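Local atomic coordinates of FI20010p1 (Drosophila melanogaster, PDB entry 7CFB), a protein that probably acts in piRNA-guided gene silencing, where its extended Tudor module is thought to help assemble the piRNA amplification complex with Aub. Residues Q91-G96 with E140-L145; S116-G121 with H133-G138. One frame throughout, in Å; residues are numbered along the deposited sequence.

Contact 1 of 2, residues Q91-G96 with E140-L145; sequences QLPDYG and ETIFKL
Ile142 meets Leu92 and Pro93 inside the first Tudor domain of Krimper, a member of the SH3-like clan, and the contact is purely apolar. Strand 142-144 supplies the isoleucine, whose CB is directed toward the loop 91-96. From CB the two branches part. CG1 sits between the backbone N and the carbonyl carbon (chi1 64°), and the chain then extends, carrying CD1 out to the loop. The other branch, CG2, lies beside the backbone N and meets the edge of the Phe136 ring, 3.5 Å from its CZ. At the tip, CD1 lies 4.0 Å from Leu92 CD2, the two side chains crossing at about a right angle. The same methyl comes within 4.3 Å of Pro93 CD, so one carbon serves both loop residues. Phe99 of the neighbouring strand 99-103 touches all three side chains, and the backbone of Ile142 is hydrogen-bonded to Leu89 of strand 87-89. The loop is also braced from within: the Gln91 side chain curls back along its own loop, and NE2, which also bonds Pro21 O, donates to Leu92 O at 3.0 Å in a fairly straight bond (161°), with that oxygen close to the amide plane.

Contact 2 of 2, residues S116-G121 with H133-G138; sequences SSSAGG and HIHFDG
The backbone N of Gly121 donates to Ser118 O at 3.1 Å, closing a type I beta turn whose first and last residues both touch the imidazole of His135. The CB of Ser118 is directed toward strand 132-136, and the long side chain of His135 comes to meet it. Its CG stands anti to the backbone N (chi1 -178°), which carries the ring from the strand to the turn and presents CE1 at its leading edge. Two oxygens flank that carbon: Ser118 OG at 3.3 Å and Gly121 O at 3.1 Å. Gly121 O lies in the ring plane and is also 3.3 Å from NE2, while Ser118 OG is 3.6 Å from ND1 on the other side of CE1. Ser118 CB, likewise in plane, approaches CE1 to 3.7 Å. The turn thus meets the edge of the imidazole rather than stacking on it. Because CE1 is bonded to two nitrogens, its C-H is probably polarised, which would suit the nearby oxygens, the more so if the ring were protonated. The contact lies at the surface, and Ser118 also touches a crystal neighbour, so packing in the crystal may influence the turn.

The residues that follow His135 do different work. Phe136 turns inward onto Ile112, Ile114, Tyr123 and Ala125, and just beyond the strand the backbone nitrogens of Asp137 and Gly138 bond the carboxylate of Glu140. Between the two segments runs strand 123-127, hydrogen-bonded to Ser116 on one side and to Ile134 and Phe136 on the other. His135 therefore reaches past this middle strand to the hairpin turn, within the antiparallel beta meander of an SH3-like Tudor domain.

In the fold
Near the start of the modelled chain, Leu19 touches both Ile142 and Phe136, linking the N-terminal segment to this side of the domain. Much later the chain leaves strand 87-89, passes through 91-96 and runs through strands 99-103 and 108-117 to the turn of contact 2. Strands 123-127 and 132-136 follow; contact 2 closes this short loop, and it is nested within the longer one that contact 1 closes at strand 142-144. All four segments belong to the same antiparallel sheet or its connections. The contacts, with centres 13 Å apart, also meet directly: Leu92 CD2 packs 3.5 Å from Phe136 CE1, and Tyr95 OH lies 3.5 Å from Ser117 CB.

Contact 1 of 2, residues Q91-G96 with E140-L145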
loop_
_atom_site.group_PDB
_atom_site.type_symbol
_atom_site.label_atom_id
_atom_site.label_comp_id
_atom_site.label_asym_id
_atom_site.label_seq_id
_atom_site.Cartn_x
_atom_site.Cartn_y
_atom_site.Cartn_z
ATOM N N GLN A 91 7.969 19.977 -0.599
ATOM C CA GLN A 91 7.688 20.059 0.860
ATOM C C GLN A 91 6.916 18.803 1.277
ATOM O O GLN A 91 5.769 18.641 0.815
ATOM C CB GLN A 91 6.894 21.327 1.180
ATOM C CG GLN A 91 6.215 21.294 2.542
ATOM C CD GLN A 91 7.204 21.424 3.675
ATOM O OE1 GLN A 91 7.742 22.498 3.936
ATOM N NE2 GLN A 91 7.453 20.320 4.360
ATOM N N LEU A 92 7.519 17.952 2.113
ATOM C CA LEU A 92 6.828 16.719 2.522
ATOM C C LEU A 92 5.518 17.140 3.165
ATOM O O LEU A 92 5.533 17.999 3.973
ATOM C CB LEU A 92 7.695 15.979 3.541
ATOM C CG LEU A 92 8.640 14.941 2.955
ATOM C CD1 LEU A 92 9.719 14.564 3.933
ATOM C CD2 LEU A 92 7.866 13.728 2.512
ATOM N N PRO A 93 4.386 16.477 2.905
ATOM C CA PRO A 93 3.159 16.759 3.618
ATOM C C PRO A 93 3.223 16.345 5.094
ATOM O O PRO A 93 4.049 15.620 5.522
ATOM C CB PRO A 93 2.112 15.903 2.911
ATOM C CG PRO A 93 2.685 15.721 1.552
ATOM C CD PRO A 93 4.163 15.573 1.799
ATOM N N ASP A 94 2.242 16.764 5.866
ATOM C CA ASP A 94 2.243 16.433 7.310
ATOM C C ASP A 94 2.147 14.934 7.566
ATOM O O ASP A 94 1.614 14.186 6.758
ATOM C CB ASP A 94 1.037 17.014 8.030
ATOM C CG ASP A 94 1.020 18.522 8.081
ATOM O OD1 ASP A 94 2.027 19.113 7.798
ATOM O OD2 ASP A 94 -0.014 19.055 8.403
ATOM N N TYR A 95 2.608 14.540 8.739
ATOM C CA TYR A 95 2.484 13.128 9.159
ATOM C C TYR A 95 1.005 12.749 9.122
ATOM O O TYR A 95 0.149 13.483 9.595
ATOM C CB TYR A 95 3.042 12.948 10.567
ATOM C CG TYR A 95 4.495 13.300 10.717
ATOM C CD1 TYR A 95 5.473 12.477 10.215
ATOM C CD2 TYR A 95 4.892 14.456 11.341
ATOM C CE1 TYR A 95 6.804 12.793 10.333
ATOM C CE2 TYR A 95 6.218 14.799 11.458
ATOM C CZ TYR A 95 7.178 13.961 10.950
ATOM O OH TYR A 95 8.483 14.258 11.065
ATOM N N GLY A 96 0.729 11.624 8.488
ATOM C CA GLY A 96 -0.626 11.083 8.355
ATOM C C GLY A 96 -1.333 11.563 7.107
ATOM O O GLY A 96 -2.332 10.989 6.770
ATOM N N GLU A 140 13.402 11.086 -2.141
ATOM C CA GLU A 140 12.456 10.465 -3.111
ATOM C C GLU A 140 11.650 11.523 -3.874
ATOM O O GLU A 140 11.329 12.572 -3.281
ATOM C CB GLU A 140 11.522 9.492 -2.388
ATOM C CG GLU A 140 12.232 8.265 -1.845
ATOM C CD GLU A 140 12.773 8.419 -0.434
ATOM O OE1 GLU A 140 12.727 9.547 0.096
ATOM O OE2 GLU A 140 13.241 7.411 0.132
ATOM N N THR A 141 11.344 11.236 -5.146
ATOM C CA THR A 141 10.526 12.117 -6.003
ATOM C C THR A 141 9.076 11.909 -5.575
ATOM O O THR A 141 8.589 10.814 -5.741
ATOM C CB THR A 141 10.665 11.687 -7.461
ATOM O OG1 THR A 141 11.994 12.005 -7.833
ATOM C CG2 THR A 141 9.695 12.390 -8.371
ATOM N N ILE A 142 8.429 12.957 -5.089
ATOM C CA ILE A 142 7.058 12.843 -4.530
ATOM C C ILE A 142 6.111 13.835 -5.197
ATOM O O ILE A 142 6.560 14.857 -5.667
ATOM C CB ILE A 142 7.096 13.024 -3.007
ATOM C CG1 ILE A 142 7.555 14.421 -2.611
ATOM C CG2 ILE A 142 7.950 11.961 -2.366
ATOM C CD1 ILE A 142 7.072 14.844 -1.286
ATOM N N PHE A 143 4.830 13.512 -5.182
ATOM C CA PHE A 143 3.783 14.339 -5.811
ATOM C C PHE A 143 2.550 14.466 -4.930
ATOM O O PHE A 143 2.336 13.656 -4.058
ATOM C CB PHE A 143 3.276 13.661 -7.071
ATOM C CG PHE A 143 4.348 13.187 -8.005
ATOM C CD1 PHE A 143 4.951 14.061 -8.878
ATOM C CD2 PHE A 143 4.754 11.872 -7.996
ATOM C CE1 PHE A 143 5.931 13.614 -9.740
ATOM C CE2 PHE A 143 5.737 11.427 -8.852
ATOM C CZ PHE A 143 6.306 12.301 -9.736
ATOM N N LYS A 144 1.807 15.529 -5.198
ATOM C CA LYS A 144 0.506 15.853 -4.591
ATOM C C LYS A 144 -0.578 15.112 -5.368
ATOM O O LYS A 144 -0.496 15.016 -6.557
ATOM C CB LYS A 144 0.252 17.352 -4.672
ATOM C CG LYS A 144 -0.994 17.814 -3.941
ATOM C CD LYS A 144 -1.694 18.929 -4.650
ATOM C CE LYS A 144 -1.585 20.230 -3.905
ATOM N NZ LYS A 144 -2.608 20.303 -2.838
ATOM N N LEU A 145 -1.512 14.518 -4.669
ATOM C CA LEU A 145 -2.589 13.832 -5.385
ATOM C C LEU A 145 -3.750 14.804 -5.516
ATOM O O LEU A 145 -3.906 15.621 -4.671
ATOM C CB LEU A 145 -3.063 12.646 -4.563
ATOM C CG LEU A 145 -2.127 11.458 -4.488
ATOM C CD1 LEU A 145 -2.529 10.599 -3.321
ATOM C CD2 LEU A 145 -2.173 10.670 -5.764
#

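Contact 2 of 2, residues S116-G121 with H133-G138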
loop_
_atom_site.group_PDB
_atom_site.type_symbol
_atom_site.label_atom_id
_atom_site.label_comp_id
_atom_site.label_asym_id
_atom_site.label_seq_id
_atom_site.Cartn_x
_atom_site.Cartn_y
_atom_site.Cartn_z
ATOM N N SER A 116 6.204 8.734 10.867
ATOM C CA SER A 116 7.122 9.222 11.922
ATOM C C SER A 116 8.474 9.631 11.350
ATOM O O SER A 116 8.804 9.222 10.269
ATOM C CB SER A 116 7.310 8.197 13.011
ATOM O OG SER A 116 8.118 7.132 12.592
ATOM N N SER A 117 9.203 10.396 12.146
ATOM C CA SER A 117 10.589 10.832 11.882
ATOM C C SER A 117 11.539 9.739 12.364
ATOM O O SER A 117 11.301 9.181 13.408
ATOM C CB SER A 117 10.854 12.111 12.591
ATOM O OG SER A 117 12.083 12.653 12.195
ATOM N N SER A 118 12.575 9.455 11.599
ATOM C CA SER A 118 13.562 8.431 11.974
ATOM C C SER A 118 14.740 9.123 12.668
ATOM O O SER A 118 15.214 10.117 12.164
ATOM C CB SER A 118 13.997 7.675 10.781
ATOM O OG SER A 118 13.000 6.802 10.337
ATOM N N ALA A 119 15.182 8.556 13.781
ATOM C CA ALA A 119 16.288 9.083 14.598
ATOM C C ALA A 119 17.576 9.152 13.785
ATOM O O ALA A 119 18.252 10.123 13.871
ATOM C CB ALA A 119 16.481 8.169 15.769
ATOM N N GLY A 120 17.846 8.159 12.964
ATOM C CA GLY A 120 19.103 8.159 12.208
ATOM C C GLY A 120 18.992 8.954 10.930
ATOM O O GLY A 120 19.894 8.907 10.159
ATOM N N GLY A 121 17.884 9.641 10.732
ATOM C CA GLY A 121 17.646 10.352 9.496
ATOM C C GLY A 121 16.567 9.671 8.671
ATOM O O GLY A 121 16.400 8.444 8.701
ATOM N N HIS A 133 5.453 -1.231 5.056
ATOM C CA HIS A 133 6.128 -0.129 5.775
ATOM C C HIS A 133 7.525 -0.046 5.187
ATOM O O HIS A 133 8.103 -1.067 4.981
ATOM C CB HIS A 133 6.122 -0.341 7.281
ATOM C CG HIS A 133 4.757 -0.439 7.849
ATOM N ND1 HIS A 133 4.091 0.630 8.323
ATOM C CD2 HIS A 133 3.933 -1.487 7.993
ATOM C CE1 HIS A 133 2.923 0.266 8.744
ATOM N NE2 HIS A 133 2.794 -1.014 8.541
ATOM N N ILE A 134 7.958 1.136 4.799
ATOM C CA ILE A 134 9.295 1.316 4.186
ATOM C C ILE A 134 9.973 2.535 4.796
ATOM O O ILE A 134 9.295 3.377 5.320
ATOM C CB ILE A 134 9.168 1.478 2.669
ATOM C CG1 ILE A 134 8.257 2.645 2.314
ATOM C CG2 ILE A 134 8.708 0.194 2.017
ATOM C CD1 ILE A 134 9.011 3.835 1.868
ATOM N N HIS A 135 11.287 2.566 4.730
ATOM C CA HIS A 135 12.046 3.735 5.202
ATOM C C HIS A 135 12.068 4.769 4.077
ATOM O O HIS A 135 12.281 4.398 2.952
ATOM C CB HIS A 135 13.437 3.324 5.655
ATOM C CG HIS A 135 14.190 4.482 6.182
ATOM N ND1 HIS A 135 13.885 5.061 7.363
ATOM C CD2 HIS A 135 15.198 5.192 5.672
ATOM C CE1 HIS A 135 14.684 6.062 7.568
ATOM N NE2 HIS A 135 15.484 6.154 6.561
ATOM N N PHE A 136 11.828 6.022 4.401
ATOM C CA PHE A 136 11.804 7.091 3.390
ATOM C C PHE A 136 12.956 8.040 3.699
ATOM O O PHE A 136 12.892 8.763 4.680
ATOM C CB PHE A 136 10.427 7.746 3.435
ATOM C CG PHE A 136 10.131 8.812 2.420
ATOM C CD1 PHE A 136 10.411 10.133 2.681
ATOM C CD2 PHE A 136 9.490 8.505 1.242
ATOM C CE1 PHE A 136 10.094 11.115 1.762
ATOM C CE2 PHE A 136 9.184 9.486 0.324
ATOM C CZ PHE A 136 9.486 10.789 0.586
ATOM N N ASP A 137 13.941 8.050 2.818
ATOM C CA ASP A 137 15.175 8.854 2.964
ATOM C C ASP A 137 14.894 10.348 2.946
ATOM O O ASP A 137 15.559 11.038 3.635
ATOM C CB ASP A 137 16.171 8.538 1.871
ATOM C CG ASP A 137 16.878 7.248 2.142
ATOM O OD1 ASP A 137 16.973 6.904 3.288
ATOM O OD2 ASP A 137 17.294 6.628 1.215
ATOM N N GLY A 138 13.935 10.788 2.151
ATOM C CA GLY A 138 13.632 12.216 1.981
ATOM C C GLY A 138 14.206 12.755 0.686
ATOM O O GLY A 138 14.095 13.921 0.450
#